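Local coordinates for protein KLLA0E08119p (Kluyveromyces lactis, PDB 3VA7) that probably catalyses the ATP- and biotin-dependent carboxylation of urea, this chain being the urea carboxylase part of a longer enzyme that probably also hydrolyses urea-1-carboxylate, at residues H727-S732 against Q885-L891; D749-G754 against G988-F993; D833-K837 against N860-R864. All coordinates share one frame; numbering follows the deposited sequence.

How the contacts relate
From the N terminus, the chain passes the biotin carboxylase region before reaching the carboxyltransferase segments treated here. Residues 727-732 open contact 1 and residues 749-754 open contact 2. The chain then supplies both halves of contact 3, 833-837 and 860-864, closing a short loop between the connection of strands 824-828 and 838-842 and helix 859-875. Contact 1 closes at 885-891 and contact 2 at 988-993, so these two loops cross and contact 3 nests inside both. Contacts 1 and 2 each tie the A and B portion to the C and D portion, meet through neighbouring strands 725-730 and 753-754, and border the biotin group. Contact 3 touches contact 1 where Ile861 packs on Arg888.

Contact 1. Residues H727-S732 against Q885-L891; sequences HDYVYS and QGVRSVL. With BTI (5-(hexahydro-2-oxo-1H-thieno[3,4-D]imidazol-6-yl)pentanal), chain B.
The carbonyl oxygen of Asp728 is gripped twice. Val887 N donates to Asp728 O at 2.9 Å, with an angle of 167° at the hydrogen, and water 2 donates to the same Asp728 O from 2.6 Å. That water also accepts from Arg888 N and bonds the hydroxyl of Ser889. Ser889 OG reaches a second solvent molecule, water 3, at 2.6 Å, and this one accepts from Val730 N. A first torsion of 76° sets the hydroxyl between the backbone N and the carbonyl carbon of Ser889, where it meets both waters and touches Tyr729 CB (OG to CB, 3.2 Å). At His727, water 1 donates to the backbone O at 2.5 Å and accepts from Arg888 NH1. The arginine chain bends at chi3 (-98°) and lays its CD alongside His727 CB, 3.9 Å away, while its NE bonds Tyr852 O, a second bond for the guanidinium besides that to water 1. Tyr729 CA and Gly886 CA lie 4.3 Å apart; Gly886 has no side chain, and a CB there would clash with Tyr729 CA. Toward Leu891 the contact turns apolar, Val730 CG1 meeting Leu891 CD2 at 4.2 Å as the two side chains cross obliquely.

The joint links the A and B portion of the carboxyltransferase domain to the C and D portion. Tyr731, whose CB points away from 885-891, belongs to the biotin pocket and has its OH bonded to Phe756 N. Near the bound urea, Asp728 forms a salt bridge with Lys1012 through OD2 and a hydrogen bond with Tyr1044 OH through OD1. Three waters bridge the segments against one direct bond, so their fit probably relies in part on ordered water, while Tyr729 and Tyr731 are also bonded to Gly754 and Ser752.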
loop_
_atom_site.group_PDB
_atom_site.type_symbol
_atom_site.label_atom_id
_atom_site.label_comp_id
_atom_site.label_asym_id
_atom_site.label_seq_id
_atom_site.Cartn_x
_atom_site.Cartn_y
_atom_site.Cartn_z
ATOM N N HIS A 727 5.929 16.526 26.071
ATOM C CA HIS A 727 6.852 15.446 25.767
ATOM C C HIS A 727 6.037 14.309 25.126
ATOM O O HIS A 727 5.102 13.754 25.704
ATOM C CB HIS A 727 7.622 14.999 27.004
ATOM C CG HIS A 727 8.603 16.017 27.503
ATOM N ND1 HIS A 727 9.918 16.064 27.074
ATOM C CD2 HIS A 727 8.459 17.032 28.390
ATOM C CE1 HIS A 727 10.539 17.042 27.704
ATOM N NE2 HIS A 727 9.675 17.655 28.495
ATOM N N ASP A 728 6.379 14.007 23.896
ATOM C CA ASP A 728 5.587 13.097 23.063
ATOM C C ASP A 728 5.229 11.820 23.825
ATOM O O ASP A 728 6.094 11.244 24.529
ATOM C CB ASP A 728 6.309 12.838 21.718
ATOM C CG ASP A 728 6.642 14.145 20.962
ATOM O OD1 ASP A 728 6.431 14.186 19.731
ATOM O OD2 ASP A 728 7.078 15.150 21.613
ATOM N N TYR A 729 3.938 11.447 23.718
ATOM C CA TYR A 729 3.282 10.377 24.489
ATOM C C TYR A 729 2.226 9.896 23.541
ATOM O O TYR A 729 1.929 10.596 22.571
ATOM C CB TYR A 729 2.641 10.902 25.818
ATOM C CG TYR A 729 1.499 11.851 25.555
ATOM C CD1 TYR A 729 1.727 13.191 25.384
ATOM C CD2 TYR A 729 0.202 11.380 25.412
ATOM C CE1 TYR A 729 0.687 14.076 25.111
ATOM C CE2 TYR A 729 -0.849 12.231 25.161
ATOM C CZ TYR A 729 -0.610 13.594 24.981
ATOM O OH TYR A 729 -1.660 14.463 24.672
ATOM N N VAL A 730 1.654 8.730 23.799
ATOM C CA VAL A 730 0.777 8.072 22.816
ATOM C C VAL A 730 -0.646 8.438 23.109
ATOM O O VAL A 730 -1.060 8.543 24.275
ATOM C CB VAL A 730 0.947 6.581 22.760
ATOM C CG1 VAL A 730 0.113 5.990 21.620
ATOM C CG2 VAL A 730 2.456 6.237 22.566
ATOM N N TYR A 731 -1.383 8.720 22.065
ATOM C CA TYR A 731 -2.675 9.318 22.242
ATOM C C TYR A 731 -3.699 8.214 22.256
ATOM O O TYR A 731 -3.454 7.104 21.767
ATOM C CB TYR A 731 -3.035 10.167 21.030
ATOM C CG TYR A 731 -2.243 11.394 20.793
ATOM C CD1 TYR A 731 -1.573 12.040 21.817
ATOM C CD2 TYR A 731 -2.216 11.962 19.521
ATOM C CE1 TYR A 731 -0.838 13.255 21.562
ATOM C CE2 TYR A 731 -1.521 13.130 19.251
ATOM C CZ TYR A 731 -0.843 13.789 20.251
ATOM O OH TYR A 731 -0.181 14.977 19.937
ATOM N N SER A 732 -4.891 8.570 22.684
ATOM C CA SER A 732 -6.013 7.633 22.634
ATOM C C SER A 732 -6.884 7.850 21.416
ATOM O O SER A 732 -7.190 8.988 21.067
ATOM C CB SER A 732 -6.876 7.841 23.884
ATOM O OG SER A 732 -6.158 7.441 25.041
ATOM N N GLN A 885 4.784 2.664 24.245
ATOM C CA GLN A 885 5.872 3.571 24.713
ATOM C C GLN A 885 5.913 4.993 24.114
ATOM O O GLN A 885 5.957 5.162 22.867
ATOM C CB GLN A 885 7.244 2.964 24.444
ATOM C CG GLN A 885 7.907 2.643 25.660
ATOM C CD GLN A 885 9.409 2.559 25.608
ATOM O OE1 GLN A 885 10.102 3.448 26.115
ATOM N NE2 GLN A 885 9.923 1.428 25.117
ATOM N N GLY A 886 5.936 5.987 25.011
ATOM C CA GLY A 886 6.279 7.344 24.641
ATOM C C GLY A 886 7.558 7.815 25.339
ATOM O O GLY A 886 8.295 7.023 25.910
ATOM N N VAL A 887 7.800 9.114 25.355
ATOM C CA VAL A 887 9.075 9.611 25.817
ATOM C C VAL A 887 9.272 9.417 27.316
ATOM O O VAL A 887 10.356 9.015 27.753
ATOM C CB VAL A 887 9.271 11.080 25.415
ATOM C CG1 VAL A 887 10.385 11.735 26.281
ATOM C CG2 VAL A 887 9.529 11.157 23.873
ATOM N N ARG A 888 8.230 9.671 28.092
ATOM C CA ARG A 888 8.333 9.542 29.533
ATOM C C ARG A 888 7.019 8.911 30.101
ATOM O O ARG A 888 6.664 9.091 31.262
ATOM C CB ARG A 888 8.559 10.937 30.123
ATOM C CG ARG A 888 7.405 11.863 29.853
ATOM C CD ARG A 888 7.644 13.168 30.502
ATOM N NE ARG A 888 6.976 13.321 31.795
ATOM C CZ ARG A 888 5.755 13.803 31.966
ATOM N NH1 ARG A 888 5.008 14.153 30.947
ATOM N NH2 ARG A 888 5.279 13.929 33.190
ATOM N N SER A 889 6.308 8.184 29.249
ATOM C CA SER A 889 5.001 7.701 29.562
ATOM C C SER A 889 4.769 6.395 28.814
ATOM O O SER A 889 5.587 5.978 27.962
ATOM C CB SER A 889 3.975 8.728 29.127
ATOM O OG SER A 889 3.878 8.598 27.710
ATOM N N VAL A 890 3.655 5.736 29.133
ATOM C CA VAL A 890 3.255 4.557 28.368
ATOM C C VAL A 890 1.779 4.512 28.447
ATOM O O VAL A 890 1.166 4.826 29.486
ATOM C CB VAL A 890 3.872 3.188 28.916
ATOM C CG1 VAL A 890 3.659 3.051 30.472
ATOM C CG2 VAL A 890 3.304 1.946 28.162
ATOM N N LEU A 891 1.164 4.150 27.351
ATOM C CA LEU A 891 -0.272 4.148 27.378
ATOM C C LEU A 891 -0.709 2.690 27.434
ATOM O O LEU A 891 -0.216 1.860 26.678
ATOM C CB LEU A 891 -0.803 4.881 26.156
ATOM C CG LEU A 891 -2.304 4.853 26.009
ATOM C CD1 LEU A 891 -2.950 5.832 26.988
ATOM C CD2 LEU A 891 -2.673 5.114 24.577
HETATM C C11 BTI B . -5.993 16.346 10.527
HETATM O O11 BTI B . -5.235 17.312 10.206
HETATM C C10 BTI B . -5.758 15.392 11.738
HETATM C C9 BTI B . -4.436 15.721 12.429
HETATM C C8 BTI B . -4.223 15.090 13.799
HETATM C C7 BTI B . -3.172 15.788 14.686
HETATM C C2 BTI B . -1.841 16.060 14.016
HETATM S S1 BTI B . -1.045 14.590 13.440
HETATM C C6 BTI B . 0.565 15.295 13.475
HETATM C C5 BTI B . 0.569 16.410 14.498
HETATM N N3 BTI B . 1.162 15.770 15.643
HETATM C C3 BTI B . 0.281 15.590 16.591
HETATM O O3 BTI B . 0.575 15.073 17.767
HETATM N N2 BTI B . -0.914 16.027 16.250
HETATM C C4 BTI B . -0.858 16.720 14.968
HETATM O O HOH W 1 4.839 13.046 28.132
HETATM O O HOH W 2 5.700 10.674 27.013
HETATM O O HOH W 3 2.970 7.006 25.833
#

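Contact 2. Residues D749-G754 against G988-F993. With BTI (5-(hexahydro-2-oxo-1H-thieno[3,4-D]imidazol-6-yl)pentanal), chain B; URE (urea), chain C.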
loop_
_atom_site.group_PDB
_atom_site.type_symbol
_atom_site.label_atom_id
_atom_site.label_comp_id
_atom_site.label_asym_id
_atom_site.label_seq_id
_atom_site.Cartn_x
_atom_site.Cartn_y
_atom_site.Cartn_z
ATOM N N ASP A 749 -8.071 6.597 11.290
ATOM C CA ASP A 749 -6.805 6.669 10.504
ATOM C C ASP A 749 -5.802 7.615 11.147
ATOM O O ASP A 749 -4.951 8.174 10.450
ATOM C CB ASP A 749 -7.027 7.106 9.086
ATOM C CG ASP A 749 -7.499 5.974 8.204
ATOM O OD1 ASP A 749 -7.468 4.783 8.661
ATOM O OD2 ASP A 749 -7.927 6.302 7.052
ATOM N N GLY A 750 -5.902 7.787 12.459
ATOM C CA GLY A 750 -5.271 8.933 13.114
ATOM C C GLY A 750 -3.917 8.688 13.760
ATOM O O GLY A 750 -3.461 7.532 13.823
ATOM N N PRO A 751 -3.243 9.770 14.185
ATOM C CA PRO A 751 -1.915 9.635 14.761
ATOM C C PRO A 751 -1.946 9.036 16.209
ATOM O O PRO A 751 -2.916 9.157 16.946
ATOM C CB PRO A 751 -1.419 11.085 14.820
ATOM C CG PRO A 751 -2.684 11.863 15.148
ATOM C CD PRO A 751 -3.771 11.138 14.336
ATOM N N SER A 752 -0.804 8.561 16.623
ATOM C CA SER A 752 -0.642 7.701 17.759
ATOM C C SER A 752 0.350 8.399 18.698
ATOM O O SER A 752 -0.103 9.077 19.638
ATOM C CB SER A 752 -0.214 6.339 17.212
ATOM O OG SER A 752 1.107 6.037 17.513
ATOM N N LEU A 753 1.661 8.346 18.442
ATOM C CA LEU A 753 2.632 9.061 19.312
ATOM C C LEU A 753 2.720 10.517 18.871
ATOM O O LEU A 753 3.168 10.769 17.747
ATOM C CB LEU A 753 4.017 8.476 19.082
ATOM C CG LEU A 753 5.018 8.322 20.234
ATOM C CD1 LEU A 753 6.461 8.132 19.706
ATOM C CD2 LEU A 753 4.948 9.258 21.418
ATOM N N GLY A 754 2.366 11.475 19.723
ATOM C CA GLY A 754 2.198 12.848 19.256
ATOM C C GLY A 754 2.691 13.815 20.298
ATOM O O GLY A 754 2.930 13.390 21.423
ATOM N N GLY A 988 10.341 6.184 21.102
ATOM C CA GLY A 988 9.017 5.593 20.814
ATOM C C GLY A 988 8.732 5.551 19.294
ATOM O O GLY A 988 9.453 6.169 18.517
ATOM N N LEU A 989 7.719 4.808 18.858
ATOM C CA LEU A 989 7.369 4.726 17.429
ATOM C C LEU A 989 6.002 5.302 17.124
ATOM O O LEU A 989 5.130 5.404 17.986
ATOM C CB LEU A 989 7.429 3.296 16.942
ATOM C CG LEU A 989 8.695 2.484 17.222
ATOM C CD1 LEU A 989 8.565 1.126 16.613
ATOM C CD2 LEU A 989 9.960 3.131 16.707
ATOM N N GLY A 990 5.818 5.706 15.882
ATOM C CA GLY A 990 4.553 6.294 15.380
ATOM C C GLY A 990 4.398 7.758 15.679
ATOM O O GLY A 990 3.303 8.199 15.989
ATOM N N ASP A 991 5.505 8.507 15.629
ATOM C CA ASP A 991 5.472 9.994 15.672
ATOM C C ASP A 991 5.890 10.572 14.296
ATOM O O ASP A 991 7.025 11.006 14.121
ATOM C CB ASP A 991 6.472 10.453 16.691
ATOM C CG ASP A 991 6.073 11.748 17.358
ATOM O OD1 ASP A 991 5.287 12.545 16.760
ATOM O OD2 ASP A 991 6.571 11.967 18.496
ATOM N N VAL A 992 5.022 10.525 13.299
ATOM C CA VAL A 992 3.618 10.137 13.446
ATOM C C VAL A 992 3.417 9.171 12.267
ATOM O O VAL A 992 3.934 9.411 11.159
ATOM C CB VAL A 992 2.848 11.462 13.449
ATOM C CG1 VAL A 992 2.475 11.979 12.083
ATOM C CG2 VAL A 992 1.838 11.574 14.488
ATOM N N PHE A 993 2.824 8.010 12.549
ATOM C CA PHE A 993 2.473 6.955 11.547
ATOM C C PHE A 993 3.582 6.052 11.183
ATOM O O PHE A 993 4.725 6.450 11.116
ATOM C CB PHE A 993 1.842 7.505 10.236
ATOM C CG PHE A 993 0.627 8.361 10.483
ATOM C CD1 PHE A 993 0.733 9.744 10.505
ATOM C CD2 PHE A 993 -0.625 7.762 10.784
ATOM C CE1 PHE A 993 -0.380 10.529 10.796
ATOM C CE2 PHE A 993 -1.738 8.528 11.074
ATOM C CZ PHE A 993 -1.629 9.920 11.077
HETATM C C11 BTI B . -5.993 16.346 10.527
HETATM O O11 BTI B . -5.235 17.312 10.206
HETATM C C10 BTI B . -5.758 15.392 11.738
HETATM C C9 BTI B . -4.436 15.721 12.429
HETATM C C8 BTI B . -4.223 15.090 13.799
HETATM C C7 BTI B . -3.172 15.788 14.686
HETATM C C2 BTI B . -1.841 16.060 14.016
HETATM S S1 BTI B . -1.045 14.590 13.440
HETATM C C6 BTI B . 0.565 15.295 13.475
HETATM C C5 BTI B . 0.569 16.410 14.498
HETATM N N3 BTI B . 1.162 15.770 15.643
HETATM C C3 BTI B . 0.281 15.590 16.591
HETATM O O3 BTI B . 0.575 15.073 17.767
HETATM N N2 BTI B . -0.914 16.027 16.250
HETATM C C4 BTI B . -0.858 16.720 14.968
HETATM C C URE C . 4.941 15.231 14.204
HETATM O O URE C . 5.822 14.339 14.106
HETATM N N1 URE C . 4.588 15.983 13.192
HETATM N N2 URE C . 4.266 15.555 15.316
HETATM O O HOH W 4 2.715 4.639 18.800
#
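Asp749 O meets the edge of the Phe993 ring near its plane, with CE2 3.3 Å from that oxygen; the Asp749 carboxylate turns to Arg699 and Ser506 instead. The carbonyl of Gly750 approaches the same CE2 obliquely. Phe993 has CG beside its own backbone N (chi1 -55°), which lets the ring lie alongside Pro751 and bring CZ up to the proline nitrogen. Pro751 then packs two ways: its CB rests on Val992 CG2 at 3.3 Å, and its CG touches BTI S1 at 3.6 Å. Ser752 OG is joined to Leu989 O through water 4, and also bonds Trp499 O.

Strand 753-754, which pairs antiparallel with strand 725-730 in the A and B part of the carboxyltransferase domain, brings in Leu753; residues 988-993 come from the C and D part. Leu753 N donates to Gly990 O at 3.0 Å, bent to 136° and arriving 43° out of the carbonyl plane, and its CD1 lies against the backbone of Gly988, where no side chain intervenes. Leu753 O takes a CA-H contact from Asp991 CA (3.2 Å); it also lies close to Asp991 OD1, but both are acceptors and no hydrogen bond joins them. Just beyond, a cis peptide joins Asp991 to Val992, both lining the urea pocket; Asp991 OD1 sits 3.2 Å from URE O. With an alanine here, the carboxylate beside the urea would be missing, which would probably leave a gap on that side of the pocket. Gly754 ends the segment in the biotin pocket, its CA 3.1 Å from BTI O3.

Contact 3. Residues D833-K837 against N860-R864; sequences DLSPK and NICYR
Arg864 leaves its helix with CG anti to the backbone N (chi1 173°) and stays extended from CG to NE, a shape that carries its guanidinium up to residues 833-837. The contact thus packs helix 859-875 against the loop between strands 824-828 and 838-842, the first two strands of a five-stranded antiparallel sheet in the carboxyltransferase region. Arg864 NH1 donates to Leu834 O at 2.8 Å, but the angle at the hydrogen is just 116°, so the bond is weak. The stronger polar partner is Glu912, in a salt bridge with Arg864 NH2. Pro836 CD and Ser835 CA both lie over one face of the guanidinium, Ser835 CA standing 3.7 Å above the plane and offset toward the rim. Pro836 runs antiparallel to both Ile861 and Arg864, its CD meeting Arg864 CD at 3.8 Å and its CG meeting Ile861 CG1 at 3.9 Å. Tyr852, from strand 847-852, touches all three of these side chains. At the N-terminal end of the helix Asn860 bonds Trp921 through OD1, and its amide ND2 lies 3.4 Å from Leu834 CD2.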
loop_
_atom_site.group_PDB
_atom_site.type_symbol
_atom_site.label_atom_id
_atom_site.label_comp_id
_atom_site.label_asym_id
_atom_site.label_seq_id
_atom_site.Cartn_x
_atom_site.Cartn_y
_atom_site.Cartn_z
ATOM N N ASP A 833 16.086 8.763 42.753
ATOM C CA ASP A 833 16.568 9.227 41.474
ATOM C C ASP A 833 16.086 8.383 40.291
ATOM O O ASP A 833 15.740 8.938 39.228
ATOM C CB ASP A 833 18.084 9.311 41.482
ATOM C CG ASP A 833 18.573 10.601 40.854
ATOM O OD1 ASP A 833 18.133 11.679 41.375
ATOM O OD2 ASP A 833 19.368 10.542 39.854
ATOM N N LEU A 834 16.072 7.058 40.463
ATOM C CA LEU A 834 15.615 6.175 39.411
ATOM C C LEU A 834 14.151 5.798 39.578
ATOM O O LEU A 834 13.626 5.022 38.749
ATOM C CB LEU A 834 16.446 4.900 39.325
ATOM C CG LEU A 834 17.948 5.004 39.169
ATOM C CD1 LEU A 834 18.549 3.701 39.578
ATOM C CD2 LEU A 834 18.353 5.354 37.752
ATOM N N SER A 835 13.492 6.328 40.618
ATOM C CA SER A 835 12.083 5.992 40.851
ATOM C C SER A 835 11.246 7.255 41.088
ATOM O O SER A 835 10.929 7.667 42.191
ATOM C CB SER A 835 11.910 4.865 41.885
ATOM O OG SER A 835 11.304 5.316 43.070
ATOM N N PRO A 836 10.920 7.898 39.969
ATOM C CA PRO A 836 10.301 9.215 39.925
ATOM C C PRO A 836 8.832 9.123 40.281
ATOM O O PRO A 836 8.285 8.057 40.484
ATOM C CB PRO A 836 10.430 9.585 38.470
ATOM C CG PRO A 836 10.277 8.208 37.789
ATOM C CD PRO A 836 11.063 7.292 38.623
ATOM N N LYS A 837 8.212 10.275 40.367
ATOM C CA LYS A 837 6.815 10.366 40.572
ATOM C C LYS A 837 6.079 9.774 39.360
ATOM O O LYS A 837 6.599 9.726 38.239
ATOM C CB LYS A 837 6.472 11.825 40.912
ATOM C CG LYS A 837 5.451 12.527 40.084
ATOM C CD LYS A 837 5.746 14.008 40.138
ATOM C CE LYS A 837 4.696 14.807 39.450
ATOM N NZ LYS A 837 3.717 15.094 40.499
ATOM N N ASN A 860 16.759 7.539 31.976
ATOM C CA ASN A 860 16.450 6.441 32.888
ATOM C C ASN A 860 14.978 6.017 32.855
ATOM O O ASN A 860 14.648 4.807 32.812
ATOM C CB ASN A 860 16.894 6.770 34.301
ATOM C CG ASN A 860 18.386 6.528 34.504
ATOM O OD1 ASN A 860 18.965 5.542 34.017
ATOM N ND2 ASN A 860 19.021 7.454 35.193
ATOM N N ILE A 861 14.107 7.020 32.880
ATOM C CA ILE A 861 12.691 6.837 32.701
ATOM C C ILE A 861 12.318 5.999 31.429
ATOM O O ILE A 861 11.332 5.250 31.416
ATOM C CB ILE A 861 12.027 8.222 32.782
ATOM C CG1 ILE A 861 11.960 8.643 34.259
ATOM C CG2 ILE A 861 10.705 8.233 32.124
ATOM C CD1 ILE A 861 11.427 10.100 34.503
ATOM N N CYS A 862 13.119 6.065 30.390
ATOM C CA CYS A 862 12.842 5.273 29.212
ATOM C C CYS A 862 13.111 3.839 29.520
ATOM O O CYS A 862 12.387 2.960 29.061
ATOM C CB CYS A 862 13.717 5.698 27.976
ATOM S SG CYS A 862 13.539 7.452 27.594
ATOM N N TYR A 863 14.189 3.570 30.251
ATOM C CA TYR A 863 14.454 2.192 30.603
ATOM C C TYR A 863 13.354 1.689 31.551
ATOM O O TYR A 863 12.888 0.538 31.438
ATOM C CB TYR A 863 15.830 1.989 31.179
ATOM C CG TYR A 863 16.123 0.527 31.279
ATOM C CD1 TYR A 863 16.095 -0.283 30.145
ATOM C CD2 TYR A 863 16.357 -0.074 32.531
ATOM C CE1 TYR A 863 16.328 -1.644 30.247
ATOM C CE2 TYR A 863 16.609 -1.452 32.645
ATOM C CZ TYR A 863 16.588 -2.219 31.510
ATOM O OH TYR A 863 16.828 -3.585 31.621
ATOM N N ARG A 864 12.872 2.592 32.390
ATOM C CA ARG A 864 11.880 2.261 33.377
ATOM C C ARG A 864 10.567 1.830 32.738
ATOM O O ARG A 864 9.893 0.883 33.239
ATOM C CB ARG A 864 11.671 3.437 34.342
ATOM C CG ARG A 864 10.534 3.258 35.323
ATOM C CD ARG A 864 10.702 4.227 36.452
ATOM N NE ARG A 864 9.941 3.743 37.590
ATOM C CZ ARG A 864 10.435 3.109 38.671
ATOM N NH1 ARG A 864 11.748 2.904 38.848
ATOM N NH2 ARG A 864 9.576 2.671 39.593
#